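PDB 6NQC: cyanophycinase-like exopeptidase, which probably hydrolyses peptide bonds as a serine exopeptidase of family S51, the family that includes the cyanophycinases. Local coordinates for residues D211-A222 with V234-G245; R185-F194 with A202-T210. All coordinates share one frame; numbering follows the deposited sequence.

Contact 1. Residues D211-A222 with V234-G245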
loop_
_atom_site.group_PDB
_atom_site.type_symbol
_atom_site.label_atom_id
_atom_site.label_comp_id
_atom_site.label_asym_id
_atom_site.label_seq_id
_atom_site.Cartn_x
_atom_site.Cartn_y
_atom_site.Cartn_z
ATOM N N ASP A 211 -11.041 -6.515 13.659
ATOM C CA ASP A 211 -10.044 -5.499 13.956
ATOM C C ASP A 211 -9.234 -5.834 15.210
ATOM O O ASP A 211 -9.707 -6.484 16.147
ATOM C CB ASP A 211 -10.706 -4.134 14.198
ATOM C CG ASP A 211 -11.061 -3.399 12.922
ATOM O OD1 ASP A 211 -10.510 -3.695 11.835
ATOM O OD2 ASP A 211 -11.948 -2.503 13.024
ATOM N N SER A 212 -8.001 -5.357 15.226
ATOM C CA SER A 212 -7.221 -5.257 16.458
ATOM C C SER A 212 -6.920 -3.772 16.628
ATOM O O SER A 212 -7.672 -3.061 17.292
ATOM C CB SER A 212 -5.957 -6.109 16.406
ATOM O OG SER A 212 -6.294 -7.476 16.176
ATOM N N ILE A 213 -5.850 -3.283 15.963
ATOM C CA ILE A 213 -5.473 -1.881 15.956
ATOM C C ILE A 213 -5.992 -1.241 14.673
ATOM O O ILE A 213 -5.811 -1.778 13.558
ATOM C CB ILE A 213 -3.946 -1.690 16.077
ATOM C CG1 ILE A 213 -3.447 -2.201 17.414
ATOM C CG2 ILE A 213 -3.592 -0.195 15.815
ATOM C CD1 ILE A 213 -1.964 -2.324 17.488
ATOM N N LEU A 214 -6.653 -0.108 14.830
ATOM C CA LEU A 214 -7.247 0.634 13.727
ATOM C C LEU A 214 -6.618 2.010 13.703
ATOM O O LEU A 214 -6.619 2.718 14.727
ATOM C CB LEU A 214 -8.762 0.767 13.893
ATOM C CG LEU A 214 -9.485 1.572 12.830
ATOM C CD1 LEU A 214 -9.375 0.822 11.470
ATOM C CD2 LEU A 214 -10.944 1.817 13.161
ATOM N N ILE A 215 -6.133 2.420 12.526
ATOM C CA ILE A 215 -5.500 3.727 12.416
ATOM C C ILE A 215 -6.087 4.456 11.233
ATOM O O ILE A 215 -6.539 3.845 10.248
ATOM C CB ILE A 215 -3.962 3.651 12.254
ATOM C CG1 ILE A 215 -3.554 3.009 10.928
ATOM C CG2 ILE A 215 -3.412 2.855 13.411
ATOM C CD1 ILE A 215 -2.040 3.058 10.657
ATOM N N GLY A 216 -6.032 5.777 11.306
ATOM C CA GLY A 216 -6.376 6.628 10.187
ATOM C C GLY A 216 -5.141 7.364 9.709
ATOM O O GLY A 216 -4.317 7.801 10.516
ATOM N N ILE A 217 -5.022 7.499 8.395
ATOM C CA ILE A 217 -3.910 8.220 7.771
ATOM C C ILE A 217 -4.521 9.317 6.913
ATOM O O ILE A 217 -5.305 9.034 5.998
ATOM C CB ILE A 217 -3.018 7.286 6.944
ATOM C CG1 ILE A 217 -2.468 6.168 7.860
ATOM C CG2 ILE A 217 -1.851 8.071 6.321
ATOM C CD1 ILE A 217 -1.604 5.130 7.101
ATOM N N ASP A 218 -4.183 10.567 7.236
ATOM C CA ASP A 218 -4.641 11.713 6.472
ATOM C C ASP A 218 -4.091 11.701 5.039
ATOM O O ASP A 218 -3.108 11.018 4.711
ATOM C CB ASP A 218 -4.191 13.038 7.108
ATOM C CG ASP A 218 -4.967 13.393 8.360
ATOM O OD1 ASP A 218 -6.017 12.784 8.580
ATOM O OD2 ASP A 218 -4.514 14.263 9.121
ATOM N N GLU A 219 -4.707 12.530 4.193
ATOM C CA GLU A 219 -4.180 12.747 2.855
ATOM C C GLU A 219 -2.732 13.241 2.906
ATOM O O GLU A 219 -2.293 13.911 3.860
ATOM C CB GLU A 219 -5.077 13.732 2.109
ATOM C CG GLU A 219 -6.462 13.126 1.865
ATOM C CD GLU A 219 -7.275 13.821 0.813
ATOM O OE1 GLU A 219 -7.167 15.054 0.694
ATOM O OE2 GLU A 219 -8.022 13.118 0.130
ATOM N N VAL A 220 -1.974 12.791 1.912
ATOM C CA VAL A 220 -0.570 13.132 1.710
ATOM C C VAL A 220 0.238 12.889 2.968
ATOM O O VAL A 220 1.164 13.631 3.285
ATOM C CB VAL A 220 -0.465 14.602 1.238
ATOM C CG1 VAL A 220 0.928 14.874 0.678
ATOM C CG2 VAL A 220 -1.528 14.895 0.221
ATOM N N THR A 221 -0.093 11.812 3.674
ATOM C CA THR A 221 0.613 11.376 4.870
ATOM C C THR A 221 0.814 9.874 4.740
ATOM O O THR A 221 0.034 9.182 4.056
ATOM C CB THR A 221 -0.169 11.697 6.132
ATOM O OG1 THR A 221 -0.547 13.088 6.104
ATOM C CG2 THR A 221 0.627 11.447 7.386
ATOM N N ALA A 222 1.884 9.380 5.377
ATOM C CA ALA A 222 2.214 7.968 5.333
ATOM C C ALA A 222 2.759 7.531 6.687
ATOM O O ALA A 222 3.201 8.338 7.515
ATOM C CB ALA A 222 3.228 7.643 4.205
ATOM N N VAL A 234 5.889 8.228 11.049
ATOM C CA VAL A 234 4.981 9.060 10.284
ATOM C C VAL A 234 5.816 9.903 9.337
ATOM O O VAL A 234 6.894 10.384 9.715
ATOM C CB VAL A 234 4.142 9.966 11.201
ATOM C CG1 VAL A 234 3.227 10.890 10.360
ATOM C CG2 VAL A 234 3.346 9.177 12.183
ATOM N N VAL A 235 5.320 10.077 8.114
ATOM C CA VAL A 235 5.967 10.867 7.074
ATOM C C VAL A 235 4.900 11.703 6.370
ATOM O O VAL A 235 3.748 11.280 6.211
ATOM C CB VAL A 235 6.714 9.967 6.062
ATOM C CG1 VAL A 235 7.320 10.813 4.945
ATOM C CG2 VAL A 235 7.798 9.133 6.747
ATOM N N GLY A 236 5.289 12.898 5.950
ATOM C CA GLY A 236 4.440 13.693 5.091
ATOM C C GLY A 236 3.749 14.857 5.780
ATOM O O GLY A 236 4.176 15.374 6.810
ATOM N N ASP A 237 2.650 15.267 5.183
ATOM C CA ASP A 237 2.076 16.589 5.406
ATOM C C ASP A 237 1.121 16.688 6.580
ATOM O O ASP A 237 0.989 17.781 7.145
ATOM C CB ASP A 237 1.368 17.040 4.119
ATOM C CG ASP A 237 2.355 17.554 3.047
ATOM O OD1 ASP A 237 3.574 17.602 3.311
ATOM O OD2 ASP A 237 1.907 17.878 1.931
ATOM N N ALA A 238 0.453 15.598 6.998
ATOM C CA ALA A 238 -0.536 15.711 8.061
ATOM C C ALA A 238 -0.401 14.626 9.133
ATOM O O ALA A 238 0.712 14.312 9.558
ATOM C CB ALA A 238 -1.950 15.725 7.456
ATOM N N LYS A 239 -1.519 14.078 9.606
ATOM C CA LYS A 239 -1.485 13.244 10.797
ATOM C C LYS A 239 -1.869 11.790 10.540
ATOM O O LYS A 239 -2.555 11.441 9.579
ATOM C CB LYS A 239 -2.402 13.813 11.886
ATOM C CG LYS A 239 -2.216 15.306 12.146
ATOM C CD LYS A 239 -3.141 15.771 13.286
ATOM C CE LYS A 239 -3.283 17.297 13.345
ATOM N NZ LYS A 239 -4.725 17.718 13.301
ATOM N N VAL A 240 -1.379 10.954 11.432
ATOM C CA VAL A 240 -1.833 9.584 11.603
ATOM C C VAL A 240 -2.597 9.536 12.916
ATOM O O VAL A 240 -2.096 9.996 13.954
ATOM C CB VAL A 240 -0.664 8.593 11.637
ATOM C CG1 VAL A 240 -1.151 7.211 12.059
ATOM C CG2 VAL A 240 0.015 8.554 10.294
ATOM N N HIS A 241 -3.776 8.943 12.881
ATOM C CA HIS A 241 -4.666 8.861 14.025
ATOM C C HIS A 241 -4.753 7.432 14.525
ATOM O O HIS A 241 -5.086 6.512 13.766
ATOM C CB HIS A 241 -6.041 9.384 13.628
ATOM C CG HIS A 241 -5.980 10.673 12.891
ATOM N ND1 HIS A 241 -6.210 11.890 13.500
ATOM C CD2 HIS A 241 -5.675 10.948 11.600
ATOM C CE1 HIS A 241 -6.070 12.858 12.616
ATOM N NE2 HIS A 241 -5.749 12.315 11.454
ATOM N N ILE A 242 -4.414 7.248 15.796
ATOM C CA ILE A 242 -4.631 5.961 16.455
ATOM C C ILE A 242 -6.067 5.928 16.944
ATOM O O ILE A 242 -6.454 6.717 17.802
ATOM C CB ILE A 242 -3.642 5.760 17.605
ATOM C CG1 ILE A 242 -2.227 6.057 17.133
ATOM C CG2 ILE A 242 -3.762 4.347 18.176
ATOM C CD1 ILE A 242 -1.866 5.418 15.776
ATOM N N LEU A 243 -6.864 4.997 16.418
ATOM C CA LEU A 243 -8.305 5.037 16.666
ATOM C C LEU A 243 -8.810 3.964 17.616
ATOM O O LEU A 243 -9.692 4.248 18.430
ATOM C CB LEU A 243 -9.081 4.909 15.342
ATOM C CG LEU A 243 -8.736 5.967 14.296
ATOM C CD1 LEU A 243 -9.461 5.700 13.024
ATOM C CD2 LEU A 243 -9.067 7.356 14.806
ATOM N N LYS A 244 -8.291 2.744 17.516
ATOM C CA LYS A 244 -8.791 1.609 18.284
ATOM C C LYS A 244 -7.653 0.626 18.476
ATOM O O LYS A 244 -6.772 0.505 17.616
ATOM C CB LYS A 244 -9.973 0.932 17.573
ATOM C CG LYS A 244 -10.548 -0.204 18.352
ATOM C CD LYS A 244 -11.908 -0.596 17.834
ATOM C CE LYS A 244 -11.803 -1.775 16.898
ATOM N NZ LYS A 244 -12.577 -1.538 15.675
ATOM N N GLY A 245 -7.700 -0.099 19.614
ATOM C CA GLY A 245 -6.722 -1.097 19.978
ATOM C C GLY A 245 -5.491 -0.553 20.676
ATOM O O GLY A 245 -4.692 -1.345 21.192
#
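Ile215 and Ile242 meet on the buried face of two antiparallel strands, 213-217 and 240-244, where CG2 of Ile215 lies 3.8 Å from CD1 of Ile242. Ile217 and Val240 continue this apolar layer, and branched aliphatic residues suit it because they fill the face without asking for polar partners. Between these pairs Gly216 and His241 form a hydrogen-bonded pair, Gly216 N to His241 O and His241 N to Gly216 O, both 2.7 Å. On the face that carries His241 and Lys244, CD1 of Leu243 lies against the backbone of Gly216, 3.8 Å from its N. Opposite Leu214 the second strand fits two residues, Leu243 and Lys244, into one position, a classic beta bulge in which Leu214 O accepts from both amides. After strand 213-217, a type II turn runs from Asp218 to Thr221 and leads into strand 221-225. Asp218 CG, beside the backbone N (chi1 -74°), brings OD1 2.9 Å from His241 NE2, while OD2 takes Lys239 N; NE2 and Lys239 N each approach their oxygen from outside the carboxylate plane. Thr221 OG1 accepts from Ala238 N at 2.8 Å and donates to Glu219 O, a double role for which a hydroxyl is well suited. Packing thins towards solvent at Asp237, whose OD2 touches CG1 of Val220 at a slant, and at the far end, where Lys244 bends its long chain so that NZ reaches the anti lone pair of Asp211 OD2 at 2.9 Å; OD1 turns to Arg185.

Contact 2. Residues R185-F194 with A202-T210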
loop_
_atom_site.group_PDB
_atom_site.type_symbol
_atom_site.label_atom_id
_atom_site.label_comp_id
_atom_site.label_asym_id
_atom_site.label_seq_id
_atom_site.Cartn_x
_atom_site.Cartn_y
_atom_site.Cartn_z
ATOM N N ARG A 185 -5.239 -2.217 10.703
ATOM C CA ARG A 185 -6.014 -1.819 9.533
ATOM C C ARG A 185 -6.013 -0.299 9.411
ATOM O O ARG A 185 -6.022 0.421 10.413
ATOM C CB ARG A 185 -7.430 -2.336 9.635
ATOM C CG ARG A 185 -8.341 -1.862 8.501
ATOM C CD ARG A 185 -9.675 -2.635 8.576
ATOM N NE ARG A 185 -10.598 -2.211 9.630
ATOM C CZ ARG A 185 -11.451 -1.190 9.558
ATOM N NH1 ARG A 185 -11.485 -0.382 8.500
ATOM N NH2 ARG A 185 -12.233 -0.944 10.584
ATOM N N VAL A 186 -6.081 0.172 8.165
ATOM C CA VAL A 186 -5.907 1.572 7.812
ATOM C C VAL A 186 -7.189 2.126 7.196
ATOM O O VAL A 186 -7.746 1.546 6.252
ATOM C CB VAL A 186 -4.756 1.754 6.793
ATOM C CG1 VAL A 186 -4.778 3.169 6.174
ATOM C CG2 VAL A 186 -3.441 1.401 7.437
ATOM N N ILE A 187 -7.588 3.307 7.657
ATOM C CA ILE A 187 -8.558 4.145 6.977
ATOM C C ILE A 187 -7.776 5.275 6.289
ATOM O O ILE A 187 -7.183 6.104 6.996
ATOM C CB ILE A 187 -9.605 4.702 7.944
ATOM C CG1 ILE A 187 -10.332 3.529 8.592
ATOM C CG2 ILE A 187 -10.575 5.560 7.181
ATOM C CD1 ILE A 187 -11.194 3.894 9.782
ATOM N N PRO A 188 -7.730 5.309 4.965
ATOM C CA PRO A 188 -6.974 6.357 4.263
ATOM C C PRO A 188 -7.813 7.616 4.119
ATOM O O PRO A 188 -8.927 7.664 4.568
ATOM C CB PRO A 188 -6.697 5.730 2.902
ATOM C CG PRO A 188 -7.862 4.762 2.672
ATOM C CD PRO A 188 -8.282 4.286 4.051
ATOM N N HIS A 189 -7.240 8.637 3.451
ATOM C CA HIS A 189 -7.975 9.875 3.173
ATOM C C HIS A 189 -8.697 10.323 4.444
ATOM O O HIS A 189 -9.872 10.736 4.376
ATOM C CB HIS A 189 -9.027 9.691 2.070
ATOM C CG HIS A 189 -8.463 9.352 0.722
ATOM N ND1 HIS A 189 -7.983 10.300 -0.151
ATOM C CD2 HIS A 189 -8.372 8.175 0.075
ATOM C CE1 HIS A 189 -7.572 9.709 -1.259
ATOM N NE2 HIS A 189 -7.786 8.412 -1.139
ATOM N N PHE A 190 -8.062 10.165 5.610
ATOM C CA PHE A 190 -8.842 10.184 6.843
ATOM C C PHE A 190 -9.538 11.523 7.083
ATOM O O PHE A 190 -10.644 11.565 7.640
ATOM C CB PHE A 190 -7.966 9.898 8.035
ATOM C CG PHE A 190 -8.735 9.652 9.306
ATOM C CD1 PHE A 190 -9.456 8.490 9.486
ATOM C CD2 PHE A 190 -8.713 10.570 10.319
ATOM C CE1 PHE A 190 -10.134 8.269 10.646
ATOM C CE2 PHE A 190 -9.401 10.324 11.514
ATOM C CZ PHE A 190 -10.104 9.196 11.650
ATOM N N ASN A 191 -8.916 12.601 6.666
ATOM C CA ASN A 191 -9.439 13.933 6.891
ATOM C C ASN A 191 -10.595 14.261 5.966
ATOM O O ASN A 191 -11.288 15.249 6.213
ATOM C CB ASN A 191 -8.307 14.972 6.751
ATOM C CG ASN A 191 -7.604 14.914 5.408
ATOM O OD1 ASN A 191 -7.094 13.861 4.997
ATOM N ND2 ASN A 191 -7.545 16.067 4.715
ATOM N N LYS A 192 -10.850 13.443 4.952
ATOM C CA LYS A 192 -11.942 13.687 4.009
ATOM C C LYS A 192 -12.940 12.548 3.845
ATOM O O LYS A 192 -14.082 12.836 3.491
ATOM C CB LYS A 192 -11.355 14.040 2.624
ATOM C CG LYS A 192 -10.308 15.173 2.692
ATOM C CD LYS A 192 -10.335 16.041 1.445
ATOM C CE LYS A 192 -9.941 17.480 1.744
ATOM N NZ LYS A 192 -11.058 18.423 1.412
ATOM N N PHE A 193 -12.563 11.281 4.126
ATOM C CA PHE A 193 -13.405 10.128 3.813
ATOM C C PHE A 193 -14.817 10.255 4.380
ATOM O O PHE A 193 -15.798 9.872 3.725
ATOM C CB PHE A 193 -12.737 8.871 4.391
ATOM C CG PHE A 193 -12.977 7.580 3.611
ATOM C CD1 PHE A 193 -14.212 7.274 3.098
ATOM C CD2 PHE A 193 -11.945 6.651 3.461
ATOM C CE1 PHE A 193 -14.426 6.105 2.417
ATOM C CE2 PHE A 193 -12.162 5.434 2.785
ATOM C CZ PHE A 193 -13.397 5.168 2.272
ATOM N N PHE A 194 -14.943 10.760 5.585
ATOM C CA PHE A 194 -16.242 10.773 6.257
ATOM C C PHE A 194 -17.140 11.899 5.772
ATOM O O PHE A 194 -18.316 11.943 6.154
ATOM C CB PHE A 194 -16.011 10.828 7.770
ATOM C CG PHE A 194 -15.319 9.591 8.282
ATOM C CD1 PHE A 194 -16.029 8.435 8.528
ATOM C CD2 PHE A 194 -13.933 9.563 8.431
ATOM C CE1 PHE A 194 -15.389 7.282 8.959
ATOM C CE2 PHE A 194 -13.294 8.412 8.852
ATOM C CZ PHE A 194 -14.018 7.275 9.110
ATOM N N ALA A 202 -19.974 4.885 7.643
ATOM C CA ALA A 202 -18.923 5.276 8.565
ATOM C C ALA A 202 -18.791 4.284 9.706
ATOM O O ALA A 202 -17.680 4.041 10.184
ATOM C CB ALA A 202 -19.200 6.680 9.110
ATOM N N LYS A 203 -19.914 3.731 10.187
ATOM C CA LYS A 203 -19.864 2.828 11.330
ATOM C C LYS A 203 -19.138 1.541 10.975
ATOM O O LYS A 203 -18.414 0.972 11.818
ATOM C CB LYS A 203 -21.277 2.505 11.838
ATOM C CG LYS A 203 -21.982 3.693 12.511
ATOM C CD LYS A 203 -23.472 3.435 12.795
ATOM C CE LYS A 203 -24.235 4.747 13.070
ATOM N NZ LYS A 203 -25.344 5.007 12.067
ATOM N N ILE A 204 -19.352 1.052 9.742
ATOM C CA ILE A 204 -18.644 -0.125 9.248
ATOM C C ILE A 204 -17.150 0.185 9.091
ATOM O O ILE A 204 -16.285 -0.560 9.557
ATOM C CB ILE A 204 -19.282 -0.577 7.927
ATOM C CG1 ILE A 204 -20.722 -1.093 8.154
ATOM C CG2 ILE A 204 -18.452 -1.667 7.229
ATOM C CD1 ILE A 204 -21.554 -1.321 6.894
ATOM N N LEU A 205 -16.835 1.283 8.403
ATOM C CA LEU A 205 -15.456 1.694 8.194
ATOM C C LEU A 205 -14.705 1.804 9.511
ATOM O O LEU A 205 -13.513 1.462 9.587
ATOM C CB LEU A 205 -15.431 3.029 7.451
ATOM C CG LEU A 205 -14.119 3.599 6.953
ATOM C CD1 LEU A 205 -13.262 2.575 6.268
ATOM C CD2 LEU A 205 -14.426 4.723 5.922
ATOM N N LEU A 206 -15.386 2.229 10.568
ATOM C CA LEU A 206 -14.721 2.448 11.852
ATOM C C LEU A 206 -14.689 1.231 12.763
ATOM O O LEU A 206 -14.064 1.302 13.823
ATOM C CB LEU A 206 -15.384 3.615 12.587
ATOM C CG LEU A 206 -15.048 4.990 11.999
ATOM C CD1 LEU A 206 -15.918 6.086 12.583
ATOM C CD2 LEU A 206 -13.556 5.252 12.235
ATOM N N ASP A 207 -15.332 0.120 12.397
ATOM C CA ASP A 207 -15.487 -0.952 13.398
ATOM C C ASP A 207 -15.847 -2.250 12.693
ATOM O O ASP A 207 -17.023 -2.493 12.402
ATOM C CB ASP A 207 -16.549 -0.563 14.435
ATOM C CG ASP A 207 -16.831 -1.637 15.435
ATOM O OD1 ASP A 207 -15.994 -2.570 15.570
ATOM O OD2 ASP A 207 -17.902 -1.541 16.077
ATOM N N LEU A 208 -14.826 -3.078 12.455
ATOM C CA LEU A 208 -14.993 -4.419 11.945
ATOM C C LEU A 208 -14.720 -5.428 13.038
ATOM O O LEU A 208 -13.837 -5.211 13.891
ATOM C CB LEU A 208 -14.073 -4.734 10.760
ATOM C CG LEU A 208 -14.296 -3.854 9.520
ATOM C CD1 LEU A 208 -13.240 -4.250 8.434
ATOM C CD2 LEU A 208 -15.676 -4.019 8.932
ATOM N N PRO A 209 -15.426 -6.567 13.015
ATOM C CA PRO A 209 -15.256 -7.571 14.083
ATOM C C PRO A 209 -13.912 -8.260 14.036
ATOM O O PRO A 209 -13.569 -8.964 14.985
ATOM C CB PRO A 209 -16.379 -8.577 13.808
ATOM C CG PRO A 209 -16.603 -8.481 12.306
ATOM C CD PRO A 209 -16.351 -7.018 11.951
ATOM N N THR A 210 -13.155 -8.086 12.946
ATOM C CA THR A 210 -11.834 -8.667 12.785
ATOM C C THR A 210 -10.708 -7.717 13.186
ATOM O O THR A 210 -9.538 -8.097 13.107
ATOM C CB THR A 210 -11.670 -9.117 11.331
ATOM O OG1 THR A 210 -11.996 -8.022 10.451
ATOM C CG2 THR A 210 -12.624 -10.292 11.032
#
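Arg185 reaches across to Leu205 with its guanidinium end-on, NH1 and NH2 both 2.9 Å from the single carbonyl oxygen Leu205 O, which lies in the guanidinium plane. The chain runs extended from the strand, CG anti to the backbone N (chi1 175°), and then bends at chi3 to present both nitrogens to that carbonyl. Leu208 CD1 lies over one face of the group, toward the rim, 3.5 Å from Arg185 NE, and NE itself is paired with Asp211, so the plane is fixed from several directions. Two residues on, Ile187 offers only hydrocarbon: CG1 packs on CD1 of Leu205, and CD1 on CD2 of Leu206 at 3.7 Å. After the strand the chain turns back, and Phe193 receives CD2 of Leu205 almost exactly over its ring centre, 3.6 Å from the centroid and 5° off the normal, a CH-pi contact. Phe194 instead turns a ring edge to CB of Ala202, 3.7 Å from its CD1, where a small methyl lets helix and ring come close; its CZ also touches Leu206 CD2. Helix 199-205 thus packs within a beta-alpha-beta unit, between strand 184-187 and its parallel neighbour 213-217 in chain order, and Ile187 also touches Leu214 and Leu243 of the next two strands.

Contact 2 closes before contact 1 opens along the chain, and their centres lie about 11 Å apart. Both use the four-stranded mixed sheet, in which strand 184-187 runs beside 213-217, and 213-217 beside 240-244; contact 1 also reaches the eight-stranded sheet through the hairpin 221-225 and 232-236. The salt bridge between Arg185 and Asp211 ties the two together at one end, while the rings of Phe190 and His241 meet further along the strands. At that other end, His189 ND1 lies 2.8 Å from Glu219 OE2, probably a hydrogen bond, and with Ser154 these residues have the geometry of a Ser-His-Glu triad, consistent with a serine peptidase. The two contacts would thus each supply one triad residue.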